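Local structure of cytosine deaminase (Klebsiella pneumoniae, 4R85) at residues Ile57-Thr62 / Leu100-Met105; Ala61-Gly66 / Asp308-Pro313; Val114-Asp119 / Ile142-Val147. The protein probably catalyses the hydrolytic deamination of cytosine and 5-methylcytosine at an iron (II) centre in the barrel of an amidohydrolase fold. All blocks are in the same frame, centred on the assembly; numbering follows the deposited sequence.

Contact 1 of 3, residues Ile57-Thr62 / Leu100-Met105; sequences IHLDAT and LKTIGM. With FE2 (Fe (II) ion), chain H; 17E (5-methylcytosine), chain G.
Thr62 and Thr102 reach toward each other tip to tip, and their hydroxyls meet in a hydrogen bond, Thr62 OG1 to Thr102 OG1, of 2.7 Å. Thr62 swings OG1 anti to its backbone N (chi1 -169°), which brings the hydroxyl oxygen to the helix, while its methyl CG2 lies 3.4 Å from Thr102 OG1. On the helix, the two branches of Thr102 divide the work: OG1 takes the polar partner and CG2 faces the apolar side of the loop. There CG2 packs against Leu59 CD2 at 3.7 Å, the two side chains running at a slant to each other, and Ile57 CD1 reaches the same methyl at 4.2 Å. The second branch of Leu59 lies across Ile103 at about a right angle, CD1 to CG1 at 4.0 Å. Between these residues, His58 turns to the active site, where NE2 binds the iron at 2.3 Å. The methyl CM5 of 5-methylcytosine sits over one face of its ring, displaced toward the rim and 3.4 Å from His58 CD2. The buried contact thus joins the loop leaving barrel strand 47-57, which carries this metal ligand, to outer helix 92-108. Ile57 packs on Val114 of strand 111-119, Asp60 on Trp83 of helix 76-87, and Ile103 on Val134 of helix 126-137.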
ATOM      1  N   ILE A  57      -2.632  -9.300 -15.525  1.00 12.62           N
ATOM      2  CA  ILE A  57      -1.433  -8.491 -15.730  1.00 11.24           C
ATOM      3  C   ILE A  57      -1.245  -8.323 -17.231  1.00 16.24           C
ATOM      4  O   ILE A  57      -1.741  -9.148 -18.001  1.00 13.55           O
ATOM      5  CB  ILE A  57      -0.205  -9.170 -15.080  1.00 17.35           C
ATOM      6  CG1 ILE A  57       1.030  -8.266 -15.137  1.00 22.09           C
ATOM      7  CG2 ILE A  57       0.046 -10.555 -15.696  1.00 15.48           C
ATOM      8  CD1 ILE A  57       2.084  -8.624 -14.085  1.00 18.25           C
ATOM      9  N   HIS A  58      -0.576  -7.245 -17.650  1.00 11.98           N
ATOM     10  CA  HIS A  58      -0.292  -7.018 -19.062  1.00 13.52           C
ATOM     11  C   HIS A  58       1.184  -7.238 -19.334  1.00 13.29           C
ATOM     12  O   HIS A  58       1.975  -6.280 -19.316  1.00 14.40           O
ATOM     13  CB  HIS A  58      -0.656  -5.592 -19.475  1.00 14.74           C
ATOM     14  CG  HIS A  58      -2.114  -5.274 -19.340  1.00 17.09           C
ATOM     15  ND1 HIS A  58      -2.955  -5.174 -20.425  1.00 14.72           N
ATOM     16  CD2 HIS A  58      -2.872  -5.013 -18.250  1.00 13.30           C
ATOM     17  CE1 HIS A  58      -4.172  -4.874 -20.013  1.00 13.16           C
ATOM     18  NE2 HIS A  58      -4.148  -4.773 -18.697  1.00 18.66           N
ATOM     19  N   LEU A  59       1.555  -8.486 -19.597  1.00 13.37           N
ATOM     20  CA  LEU A  59       2.962  -8.833 -19.818  1.00 15.01           C
ATOM     21  C   LEU A  59       3.540  -8.275 -21.114  1.00 18.59           C
ATOM     22  O   LEU A  59       4.753  -8.119 -21.233  1.00 17.97           O
ATOM     23  CB  LEU A  59       3.167 -10.348 -19.776  1.00 19.03           C
ATOM     24  CG  LEU A  59       3.006 -10.973 -18.395  1.00 18.41           C
ATOM     25  CD1 LEU A  59       3.253 -12.469 -18.454  1.00 22.87           C
ATOM     26  CD2 LEU A  59       3.946 -10.289 -17.401  1.00 18.37           C
ATOM     27  N   ASP A  60       2.694  -7.979 -22.094  1.00 15.82           N
ATOM     28  CA  ASP A  60       3.223  -7.421 -23.336  1.00 17.58           C
ATOM     29  C   ASP A  60       3.773  -6.010 -23.127  1.00 18.48           C
ATOM     30  O   ASP A  60       4.745  -5.614 -23.772  1.00 21.35           O
ATOM     31  CB  ASP A  60       2.205  -7.479 -24.490  1.00 17.29           C
ATOM     32  CG  ASP A  60       0.935  -6.677 -24.220  1.00 21.46           C
ATOM     33  OD1 ASP A  60       0.268  -6.311 -25.212  1.00 18.58           O
ATOM     34  OD2 ASP A  60       0.597  -6.414 -23.041  1.00 18.32           O
ATOM     35  N   ALA A  61       3.172  -5.274 -22.196  1.00 12.85           N
ATOM     36  CA  ALA A  61       3.538  -3.875 -21.968  1.00 18.64           C
ATOM     37  C   ALA A  61       4.481  -3.682 -20.786  1.00 17.37           C
ATOM     38  O   ALA A  61       4.966  -2.579 -20.547  1.00 14.23           O
ATOM     39  CB  ALA A  61       2.287  -3.018 -21.785  1.00 18.04           C
ATOM     40  N   THR A  62       4.761  -4.755 -20.057  1.00 14.76           N
ATOM     41  CA  THR A  62       5.561  -4.638 -18.840  1.00 16.76           C
ATOM     42  C   THR A  62       6.972  -4.072 -19.100  1.00 13.57           C
ATOM     43  O   THR A  62       7.590  -4.356 -20.129  1.00 15.58           O
ATOM     44  CB  THR A  62       5.639  -5.992 -18.091  1.00 15.05           C
ATOM     45  OG1 THR A  62       6.199  -5.790 -16.791  1.00 17.65           O
ATOM     46  CG2 THR A  62       6.500  -6.979 -18.872  1.00 13.68           C
ATOM     47  N   LEU A 100       9.768 -12.281 -19.561  1.00 18.18           N
ATOM     48  CA  LEU A 100      10.497 -13.243 -18.745  1.00 19.60           C
ATOM     49  C   LEU A 100      11.030 -12.618 -17.465  1.00 19.95           C
ATOM     50  O   LEU A 100      10.982 -13.237 -16.411  1.00 19.76           O
ATOM     51  CB  LEU A 100      11.628 -13.889 -19.544  1.00 23.81           C
ATOM     52  CG  LEU A 100      11.140 -14.922 -20.559  1.00 25.24           C
ATOM     53  CD1 LEU A 100      12.317 -15.463 -21.342  1.00 22.18           C
ATOM     54  CD2 LEU A 100      10.371 -16.047 -19.860  1.00 25.86           C
ATOM     55  N   LYS A 101      11.521 -11.384 -17.553  1.00 18.57           N
ATOM     56  CA  LYS A 101      11.985 -10.675 -16.365  1.00 21.91           C
ATOM     57  C   LYS A 101      10.865 -10.462 -15.346  1.00 20.70           C
ATOM     58  O   LYS A 101      11.054 -10.637 -14.140  1.00 17.91           O
ATOM     59  CB  LYS A 101      12.597  -9.334 -16.755  1.00 22.50           C
ATOM     60  CG  LYS A 101      13.013  -8.484 -15.570  1.00 24.86           C
ATOM     61  CD  LYS A 101      13.957  -7.372 -16.008  1.00 25.89           C
ATOM     62  CE  LYS A 101      14.171  -6.352 -14.898  1.00 29.08           C
ATOM     63  NZ  LYS A 101      15.184  -5.332 -15.315  1.00 36.81           N
ATOM     64  N   THR A 102       9.693 -10.083 -15.835  1.00 15.07           N
ATOM     65  CA  THR A 102       8.562  -9.805 -14.959  1.00 18.21           C
ATOM     66  C   THR A 102       7.992 -11.107 -14.378  1.00 20.46           C
ATOM     67  O   THR A 102       7.579 -11.165 -13.219  1.00 14.40           O
ATOM     68  CB  THR A 102       7.499  -8.977 -15.703  1.00 15.27           C
ATOM     69  OG1 THR A 102       8.016  -7.660 -15.927  1.00 18.89           O
ATOM     70  CG2 THR A 102       6.219  -8.850 -14.887  1.00 13.97           C
ATOM     71  N   ILE A 103       8.005 -12.162 -15.182  1.00 18.59           N
ATOM     72  CA  ILE A 103       7.639 -13.478 -14.684  1.00 15.41           C
ATOM     73  C   ILE A 103       8.588 -13.904 -13.551  1.00 15.22           C
ATOM     74  O   ILE A 103       8.146 -14.469 -12.546  1.00 17.72           O
ATOM     75  CB  ILE A 103       7.618 -14.515 -15.825  1.00 22.20           C
ATOM     76  CG1 ILE A 103       6.382 -14.287 -16.706  1.00 17.70           C
ATOM     77  CG2 ILE A 103       7.610 -15.928 -15.260  1.00 25.99           C
ATOM     78  CD1 ILE A 103       6.401 -15.068 -18.001  1.00 17.58           C
ATOM     79  N   GLY A 104       9.879 -13.608 -13.709  1.00 16.70           N
ATOM     80  CA  GLY A 104      10.856 -13.822 -12.653  1.00 21.49           C
ATOM     81  C   GLY A 104      10.486 -13.132 -11.352  1.00 26.12           C
ATOM     82  O   GLY A 104      10.581 -13.732 -10.277  1.00 20.66           O
ATOM     83  N   MET A 105      10.047 -11.879 -11.446  1.00 20.68           N
ATOM     84  CA  MET A 105       9.589 -11.134 -10.272  1.00 15.65           C
ATOM     85  C   MET A 105       8.388 -11.800  -9.625  1.00 18.12           C
ATOM     86  O   MET A 105       8.268 -11.809  -8.398  1.00 17.14           O
ATOM     87  CB  MET A 105       9.158  -9.710 -10.642  1.00 17.04           C
ATOM     88  CG  MET A 105      10.219  -8.809 -11.244  1.00 22.81           C
ATOM     89  SD  MET A 105       9.459  -7.174 -11.492  1.00 27.08           S
ATOM     90  CE  MET A 105      10.446  -6.596 -12.871  1.00 27.49           C
TER
HETATM   91 FE   FE2 H 502      -5.919  -4.442 -17.229  1.00 19.40          FE
HETATM   92  N1  17E G 501      -4.972  -1.043 -20.950  1.00 12.92           N
HETATM   93  C2  17E G 501      -6.163  -0.779 -20.410  1.00 13.67           C
HETATM   94  O2  17E G 501      -7.230  -0.516 -21.230  1.00 13.81           O
HETATM   95  N3  17E G 501      -6.345  -0.768 -19.086  1.00 15.01           N
HETATM   96  C4  17E G 501      -5.318  -1.019 -18.257  1.00 19.47           C
HETATM   97  N4  17E G 501      -5.524  -1.003 -16.844  1.00 20.70           N
HETATM   98  C5  17E G 501      -4.053  -1.303 -18.776  1.00 13.49           C
HETATM   99  C6  17E G 501      -3.912  -1.308 -20.161  1.00 14.79           C
HETATM  100  CM5 17E G 501      -2.900  -1.588 -17.867  1.00 14.00           C

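Contact 2 of 3, residues Ala61-Gly66 / Asp308-Pro313; sequences ATLTAG and DSIQDP. With FE2 (Fe (II) ion), chain H; 17E (5-methylcytosine), chain G.
Leu63 N and Thr62 OG1 both donate hydrogen bonds to the flat peptide carbonyl of Ile310: Leu63 N lies in the carbonyl plane, 3.0 Å from Ile310 O, while Thr62 OG1, 2.9 Å from the same oxygen, is tilted 18° out of it. Among the side-chain planes, the Gln311 amide meets Leu63 CD2 through OE1 at 3.6 Å, and its NE2 makes a weak hydrogen bond to Tyr381 of the second subunit. The Asp308 carboxylate splits its oxygens between two partners: OD2 binds the iron at 2.3 Å and OD1 accepts a hydrogen bond from N4 of 5-methylcytosine. The metal site is completed by His56, His58, His209 and His241. The contact joins two loops at the strand ends of a TIM-type barrel of the amidohydrolase family, one following strand 47-57 and the other strand 303-305. A type II beta turn from Ala61 to Thr64 presents Leu63 N to the second loop, with Leu63 taking the positive phi of the third turn position, and Ala65 N follows just after the turn. Ala65 N bonds to Gln311 O at 3.0 Å from above the carbonyl plane, 44° out of it. Within the turn, the Thr62 side chain lies alongside that of Ile310, pointing the same way; the Thr62 hydroxyl also bonds to Thr102 on helix 92-108, so its oxygen bridges that helix and this loop. Ser309 brings OG close to the substrate methyl CM5, and Asp312 sets its CB against Ala61 O. That same Ala61 O accepts a hydrogen bond from Thr64 OG1 at 2.7 Å, and this hydroxyl oxygen also rests 3.3 Å from CD of the Pro313 ring.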
ATOM      1  N   ALA A  61       3.172  -5.274 -22.196  1.00 12.85           N
ATOM      2  CA  ALA A  61       3.538  -3.875 -21.968  1.00 18.64           C
ATOM      3  C   ALA A  61       4.481  -3.682 -20.786  1.00 17.37           C
ATOM      4  O   ALA A  61       4.966  -2.579 -20.547  1.00 14.23           O
ATOM      5  CB  ALA A  61       2.287  -3.018 -21.785  1.00 18.04           C
ATOM      6  N   THR A  62       4.761  -4.755 -20.057  1.00 14.76           N
ATOM      7  CA  THR A  62       5.561  -4.638 -18.840  1.00 16.76           C
ATOM      8  C   THR A  62       6.972  -4.072 -19.100  1.00 13.57           C
ATOM      9  O   THR A  62       7.590  -4.356 -20.129  1.00 15.58           O
ATOM     10  CB  THR A  62       5.639  -5.992 -18.091  1.00 15.05           C
ATOM     11  OG1 THR A  62       6.199  -5.790 -16.791  1.00 17.65           O
ATOM     12  CG2 THR A  62       6.500  -6.979 -18.872  1.00 13.68           C
ATOM     13  N   LEU A  63       7.453  -3.244 -18.176  1.00 13.60           N
ATOM     14  CA  LEU A  63       8.814  -2.699 -18.221  1.00 16.12           C
ATOM     15  C   LEU A  63       9.040  -1.754 -19.404  1.00 18.04           C
ATOM     16  O   LEU A  63      10.161  -1.634 -19.890  1.00 21.42           O
ATOM     17  CB  LEU A  63       9.869  -3.816 -18.233  1.00 19.13           C
ATOM     18  CG  LEU A  63       9.671  -4.949 -17.225  1.00 15.83           C
ATOM     19  CD1 LEU A  63      10.807  -5.966 -17.296  1.00 19.77           C
ATOM     20  CD2 LEU A  63       9.552  -4.376 -15.819  1.00 18.04           C
ATOM     21  N   THR A  64       7.981  -1.099 -19.873  1.00 16.82           N
ATOM     22  CA  THR A  64       8.110  -0.156 -20.995  1.00 18.41           C
ATOM     23  C   THR A  64       7.785   1.278 -20.580  1.00 23.03           C
ATOM     24  O   THR A  64       7.672   2.159 -21.431  1.00 20.66           O
ATOM     25  CB  THR A  64       7.198  -0.522 -22.199  1.00 18.03           C
ATOM     26  OG1 THR A  64       5.820  -0.394 -21.833  1.00 16.66           O
ATOM     27  CG2 THR A  64       7.469  -1.937 -22.694  1.00 16.71           C
ATOM     28  N   ALA A  65       7.632   1.504 -19.277  1.00 16.44           N
ATOM     29  CA  ALA A  65       7.376   2.851 -18.755  1.00 19.47           C
ATOM     30  C   ALA A  65       8.386   3.887 -19.274  1.00 20.65           C
ATOM     31  O   ALA A  65       9.604   3.699 -19.153  1.00 20.92           O
ATOM     32  CB  ALA A  65       7.376   2.836 -17.234  1.00 18.24           C
ATOM     33  N   GLY A  66       7.864   4.967 -19.854  1.00 20.59           N
ATOM     34  CA  GLY A  66       8.673   6.071 -20.353  1.00 24.68           C
ATOM     35  C   GLY A  66       9.193   5.933 -21.776  1.00 27.93           C
ATOM     36  O   GLY A  66       9.941   6.796 -22.257  1.00 26.42           O
ATOM     37  N   ASP A 308      -2.216  -5.915 -12.412  1.00 13.09           N
ATOM     38  CA  ASP A 308      -2.492  -5.205 -13.673  1.00 13.73           C
ATOM     39  C   ASP A 308      -1.212  -4.805 -14.423  1.00 15.11           C
ATOM     40  O   ASP A 308      -0.949  -5.281 -15.533  1.00 16.33           O
ATOM     41  CB  ASP A 308      -3.385  -3.967 -13.429  1.00 19.91           C
ATOM     42  CG  ASP A 308      -4.067  -3.487 -14.683  1.00 19.52           C
ATOM     43  OD1 ASP A 308      -4.339  -2.274 -14.824  1.00 19.67           O
ATOM     44  OD2 ASP A 308      -4.338  -4.333 -15.538  1.00 17.26           O
ATOM     45  N   SER A 309      -0.420  -3.935 -13.813  1.00 14.92           N
ATOM     46  CA  SER A 309       0.751  -3.378 -14.478  1.00 19.73           C
ATOM     47  C   SER A 309       2.013  -3.481 -13.649  1.00 15.58           C
ATOM     48  O   SER A 309       1.984  -3.307 -12.441  1.00 14.75           O
ATOM     49  CB  SER A 309       0.524  -1.896 -14.762  1.00 17.32           C
ATOM     50  OG  SER A 309      -0.440  -1.716 -15.774  1.00 16.84           O
ATOM     51  N   ILE A 310       3.131  -3.724 -14.319  1.00 13.23           N
ATOM     52  CA  ILE A 310       4.432  -3.521 -13.711  1.00 13.21           C
ATOM     53  C   ILE A 310       5.292  -2.660 -14.638  1.00 18.61           C
ATOM     54  O   ILE A 310       5.688  -3.096 -15.724  1.00 14.74           O
ATOM     55  CB  ILE A 310       5.114  -4.859 -13.370  1.00 15.53           C
ATOM     56  CG1 ILE A 310       4.306  -5.580 -12.275  1.00 17.65           C
ATOM     57  CG2 ILE A 310       6.549  -4.625 -12.918  1.00 17.47           C
ATOM     58  CD1 ILE A 310       4.923  -6.886 -11.767  1.00 19.56           C
ATOM     59  N   GLN A 311       5.540  -1.426 -14.198  1.00 17.62           N
ATOM     60  CA  GLN A 311       6.372  -0.454 -14.900  1.00 14.91           C
ATOM     61  C   GLN A 311       6.007  -0.291 -16.369  1.00 14.06           C
ATOM     62  O   GLN A 311       6.838  -0.491 -17.254  1.00 17.38           O
ATOM     63  CB  GLN A 311       7.849  -0.819 -14.747  1.00 16.21           C
ATOM     64  CG  GLN A 311       8.320  -0.848 -13.303  1.00 17.15           C
ATOM     65  CD  GLN A 311       9.765  -1.288 -13.168  1.00 23.26           C
ATOM     66  OE1 GLN A 311      10.047  -2.444 -12.846  1.00 28.25           O
ATOM     67  NE2 GLN A 311      10.689  -0.364 -13.403  1.00 27.68           N
ATOM     68  N   ASP A 312       4.768   0.098 -16.633  1.00 13.14           N
ATOM     69  CA  ASP A 312       4.298   0.141 -18.009  1.00 15.78           C
ATOM     70  C   ASP A 312       3.744   1.549 -18.346  1.00 17.05           C
ATOM     71  O   ASP A 312       3.890   2.469 -17.526  1.00 14.23           O
ATOM     72  CB  ASP A 312       3.332  -1.049 -18.262  1.00 14.44           C
ATOM     73  CG  ASP A 312       1.959  -0.864 -17.626  1.00 20.53           C
ATOM     74  OD1 ASP A 312       1.160  -1.829 -17.679  1.00 21.44           O
ATOM     75  OD2 ASP A 312       1.656   0.221 -17.090  1.00 20.67           O
ATOM     76  N   PRO A 313       3.128   1.741 -19.535  1.00 16.05           N
ATOM     77  CA  PRO A 313       2.703   3.121 -19.826  1.00 17.41           C
ATOM     78  C   PRO A 313       1.604   3.664 -18.893  1.00 20.07           C
ATOM     79  O   PRO A 313       1.399   4.873 -18.863  1.00 21.01           O
ATOM     80  CB  PRO A 313       2.145   3.023 -21.251  1.00 17.39           C
ATOM     81  CG  PRO A 313       2.796   1.819 -21.842  1.00 16.07           C
ATOM     82  CD  PRO A 313       2.945   0.858 -20.708  1.00 15.93           C
TER
HETATM   83 FE   FE2 H 502      -5.919  -4.442 -17.229  1.00 19.40          FE
HETATM   84  N1  17E G 501      -4.972  -1.043 -20.950  1.00 12.92           N
HETATM   85  C2  17E G 501      -6.163  -0.779 -20.410  1.00 13.67           C
HETATM   86  O2  17E G 501      -7.230  -0.516 -21.230  1.00 13.81           O
HETATM   87  N3  17E G 501      -6.345  -0.768 -19.086  1.00 15.01           N
HETATM   88  C4  17E G 501      -5.318  -1.019 -18.257  1.00 19.47           C
HETATM   89  N4  17E G 501      -5.524  -1.003 -16.844  1.00 20.70           N
HETATM   90  C5  17E G 501      -4.053  -1.303 -18.776  1.00 13.49           C
HETATM   91  C6  17E G 501      -3.912  -1.308 -20.161  1.00 14.79           C
HETATM   92  CM5 17E G 501      -2.900  -1.588 -17.867  1.00 14.00           C

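Contact 3 of 3, residues Val114-Asp119 / Ile142-Val147; sequences VRTHVD and IDLQIV
Arg115 crosses its neighbour Gln145 at a slant, and nearly every atom of its chain finds something on the adjoining strand. CB starts beside Gln145 CB; CG and CD then run past a methyl of Val147, with CG 3.5 Å from Val147 CG2. A bend at chi3 (-78°) turns the guanidinium back to Gln145, which it grips side-on: NE at 2.9 Å and NH2 at 2.8 Å both donate to OE1. That oxygen lies in the guanidinium plane, although the amide plane is turned 37° from it. The remaining nitrogen, NH1, forms a salt bridge with Asp207 of strand 205-209, while Gln145 NE2 is taken by Leu356 O. The strands are parallel neighbours in the barrel, linked through helix 126-137 as a beta-alpha-beta unit. Their backbones bond alternately, among them Gln145 N to Val114 O at 2.7 Å and Thr116 N to Gln145 O at 2.8 Å. His117, on the same face as Arg115, lies alongside Val147 and receives CG2 over its ring in a CH-pi contact, 3.8 Å from the centroid and 8° off the normal. The opposite face is mostly apolar: Leu144 CD1 touches Val114 CG1 at 3.6 Å and the methyl of Thr116, whose OG1 turns to Leu59 N, and Val118 CG2 meets Ile146 CG2, with helix 126-137 packed over Val118 and Ile146.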
ATOM      1  N   VAL A 114      -0.724 -17.325 -13.690  1.00 14.74           N
ATOM      2  CA  VAL A 114      -0.755 -15.988 -14.252  1.00 15.40           C
ATOM      3  C   VAL A 114      -1.698 -15.937 -15.445  1.00 15.94           C
ATOM      4  O   VAL A 114      -1.668 -16.813 -16.297  1.00 16.34           O
ATOM      5  CB  VAL A 114       0.650 -15.571 -14.746  1.00 16.08           C
ATOM      6  CG1 VAL A 114       0.612 -14.182 -15.420  1.00 16.03           C
ATOM      7  CG2 VAL A 114       1.658 -15.593 -13.608  1.00 13.94           C
ATOM      8  N   ARG A 115      -2.531 -14.907 -15.506  1.00 14.91           N
ATOM      9  CA  ARG A 115      -3.308 -14.652 -16.711  1.00 15.64           C
ATOM     10  C   ARG A 115      -2.874 -13.304 -17.277  1.00 14.52           C
ATOM     11  O   ARG A 115      -3.019 -12.273 -16.615  1.00 12.19           O
ATOM     12  CB  ARG A 115      -4.809 -14.666 -16.413  1.00 14.81           C
ATOM     13  CG  ARG A 115      -5.673 -14.255 -17.606  1.00 17.22           C
ATOM     14  CD  ARG A 115      -7.159 -14.277 -17.242  1.00 16.17           C
ATOM     15  NE  ARG A 115      -7.695 -15.638 -17.230  1.00 14.67           N
ATOM     16  CZ  ARG A 115      -8.955 -15.922 -16.933  1.00 15.53           C
ATOM     17  NH1 ARG A 115      -9.783 -14.934 -16.610  1.00 12.50           N
ATOM     18  NH2 ARG A 115      -9.382 -17.182 -16.948  1.00 16.17           N
ATOM     19  N   THR A 116      -2.313 -13.311 -18.484  1.00 14.58           N
ATOM     20  CA  THR A 116      -1.841 -12.067 -19.075  1.00 14.78           C
ATOM     21  C   THR A 116      -2.770 -11.643 -20.190  1.00 12.52           C
ATOM     22  O   THR A 116      -3.238 -12.476 -20.962  1.00 13.46           O
ATOM     23  CB  THR A 116      -0.391 -12.161 -19.625  1.00 12.19           C
ATOM     24  OG1 THR A 116       0.022 -10.869 -20.087  1.00 14.76           O
ATOM     25  CG2 THR A 116      -0.294 -13.144 -20.786  1.00 13.92           C
ATOM     26  N   HIS A 117      -3.062 -10.350 -20.247  1.00 13.02           N
ATOM     27  CA  HIS A 117      -3.717  -9.783 -21.414  1.00 15.15           C
ATOM     28  C   HIS A 117      -2.633  -9.396 -22.419  1.00 20.54           C
ATOM     29  O   HIS A 117      -1.541  -8.975 -22.029  1.00 23.09           O
ATOM     30  CB  HIS A 117      -4.582  -8.577 -21.013  1.00 13.58           C
ATOM     31  CG  HIS A 117      -5.713  -8.951 -20.107  1.00 14.64           C
ATOM     32  ND1 HIS A 117      -7.023  -9.003 -20.533  1.00 16.58           N
ATOM     33  CD2 HIS A 117      -5.720  -9.361 -18.816  1.00 14.41           C
ATOM     34  CE1 HIS A 117      -7.791  -9.411 -19.535  1.00 14.30           C
ATOM     35  NE2 HIS A 117      -7.025  -9.634 -18.484  1.00 17.35           N
ATOM     36  N   VAL A 118      -2.914  -9.590 -23.707  1.00 14.12           N
ATOM     37  CA  VAL A 118      -1.997  -9.187 -24.767  1.00 16.22           C
ATOM     38  C   VAL A 118      -2.766  -8.379 -25.796  1.00 14.22           C
ATOM     39  O   VAL A 118      -3.794  -8.829 -26.283  1.00 12.11           O
ATOM     40  CB  VAL A 118      -1.384 -10.398 -25.495  1.00 18.23           C
ATOM     41  CG1 VAL A 118      -0.341  -9.927 -26.530  1.00 15.04           C
ATOM     42  CG2 VAL A 118      -0.771 -11.349 -24.501  1.00 25.71           C
ATOM     43  N   ASP A 119      -2.263  -7.194 -26.133  1.00 14.73           N
ATOM     44  CA  ASP A 119      -2.937  -6.317 -27.085  1.00 17.90           C
ATOM     45  C   ASP A 119      -2.913  -6.945 -28.485  1.00 18.51           C
ATOM     46  O   ASP A 119      -1.845  -7.180 -29.047  1.00 18.80           O
ATOM     47  CB  ASP A 119      -2.267  -4.935 -27.071  1.00 14.37           C
ATOM     48  CG  ASP A 119      -2.915  -3.937 -28.017  1.00 17.45           C
ATOM     49  OD1 ASP A 119      -2.343  -2.832 -28.159  1.00 18.31           O
ATOM     50  OD2 ASP A 119      -3.978  -4.229 -28.611  1.00 13.97           O
ATOM     51  N   ILE A 142       5.622 -21.141 -14.067  1.00 24.25           N
ATOM     52  CA  ILE A 142       4.231 -20.714 -13.954  1.00 19.63           C
ATOM     53  C   ILE A 142       3.323 -21.405 -14.960  1.00 20.26           C
ATOM     54  O   ILE A 142       3.778 -21.938 -15.967  1.00 21.32           O
ATOM     55  CB  ILE A 142       4.090 -19.198 -14.226  1.00 20.62           C
ATOM     56  CG1 ILE A 142       4.446 -18.896 -15.686  1.00 19.20           C
ATOM     57  CG2 ILE A 142       4.939 -18.381 -13.260  1.00 19.88           C
ATOM     58  CD1 ILE A 142       4.274 -17.427 -16.086  1.00 21.20           C
ATOM     59  N   ASP A 143       2.026 -21.374 -14.676  1.00 18.73           N
ATOM     60  CA  ASP A 143       1.022 -21.762 -15.652  1.00 20.25           C
ATOM     61  C   ASP A 143       0.404 -20.476 -16.200  1.00 20.88           C
ATOM     62  O   ASP A 143      -0.308 -19.765 -15.487  1.00 17.63           O
ATOM     63  CB  ASP A 143      -0.048 -22.648 -15.005  1.00 20.47           C
ATOM     64  CG  ASP A 143       0.497 -24.001 -14.576  1.00 32.47           C
ATOM     65  OD1 ASP A 143       0.806 -24.182 -13.375  1.00 37.83           O
ATOM     66  OD2 ASP A 143       0.621 -24.881 -15.446  1.00 37.07           O
ATOM     67  N   LEU A 144       0.691 -20.176 -17.463  1.00 20.00           N
ATOM     68  CA  LEU A 144       0.279 -18.905 -18.057  1.00 19.21           C
ATOM     69  C   LEU A 144      -0.984 -19.029 -18.906  1.00 20.85           C
ATOM     70  O   LEU A 144      -1.048 -19.862 -19.806  1.00 23.21           O
ATOM     71  CB  LEU A 144       1.419 -18.350 -18.921  1.00 15.67           C
ATOM     72  CG  LEU A 144       1.206 -16.985 -19.590  1.00 14.03           C
ATOM     73  CD1 LEU A 144       1.021 -15.897 -18.531  1.00 13.46           C
ATOM     74  CD2 LEU A 144       2.388 -16.656 -20.505  1.00 21.32           C
ATOM     75  N   GLN A 145      -1.982 -18.191 -18.628  1.00 13.41           N
ATOM     76  CA  GLN A 145      -3.122 -18.051 -19.532  1.00 15.83           C
ATOM     77  C   GLN A 145      -2.990 -16.773 -20.339  1.00 16.37           C
ATOM     78  O   GLN A 145      -2.532 -15.756 -19.827  1.00 18.57           O
ATOM     79  CB  GLN A 145      -4.434 -18.014 -18.758  1.00 16.49           C
ATOM     80  CG  GLN A 145      -4.728 -19.314 -18.034  1.00 13.14           C
ATOM     81  CD  GLN A 145      -6.098 -19.308 -17.378  1.00 14.13           C
ATOM     82  OE1 GLN A 145      -6.895 -18.385 -17.576  1.00 16.36           O
ATOM     83  NE2 GLN A 145      -6.382 -20.346 -16.597  1.00 15.98           N
ATOM     84  N   ILE A 146      -3.410 -16.816 -21.596  1.00 14.72           N
ATOM     85  CA  ILE A 146      -3.293 -15.633 -22.452  1.00 12.91           C
ATOM     86  C   ILE A 146      -4.642 -15.129 -22.948  1.00 13.87           C
ATOM     87  O   ILE A 146      -5.411 -15.885 -23.540  1.00 14.29           O
ATOM     88  CB  ILE A 146      -2.394 -15.918 -23.662  1.00 15.25           C
ATOM     89  CG1 ILE A 146      -0.959 -16.175 -23.194  1.00 17.45           C
ATOM     90  CG2 ILE A 146      -2.463 -14.764 -24.665  1.00 16.00           C
ATOM     91  CD1 ILE A 146      -0.118 -16.914 -24.208  1.00 15.77           C
ATOM     92  N   VAL A 147      -4.905 -13.843 -22.717  1.00 12.80           N
ATOM     93  CA  VAL A 147      -6.139 -13.200 -23.156  1.00 12.98           C
ATOM     94  C   VAL A 147      -5.910 -12.354 -24.418  1.00 17.91           C
ATOM     95  O   VAL A 147      -5.035 -11.481 -24.436  1.00 14.50           O
ATOM     96  CB  VAL A 147      -6.690 -12.246 -22.079  1.00 13.12           C
ATOM     97  CG1 VAL A 147      -8.101 -11.765 -22.461  1.00 11.98           C
ATOM     98  CG2 VAL A 147      -6.701 -12.907 -20.679  1.00 15.04           C
TER

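In the fold
Contacts 1 and 2 share Ala61 and Thr62, and their centres lie 8 Å apart; His58 N and Asp308 O, 2.9 Å apart, probably hydrogen-bond, tying together the backbones of two iron ligands. Both contacts touch the iron and 5-methylcytosine, each supplying one of the metal's five protein ligands. Contact 3 adjoins contact 1 through probable bonds from His117 N to Ile57 O (2.9 Å) and from Asp119 N to Asp60 OD1 (2.8 Å). It reaches toward the metal through His117, whose side chain is about 5 Å from the iron. Contacts 2 and 3 do not touch: their nearest atoms are about 6 Å apart, and segment 57-62 links to both.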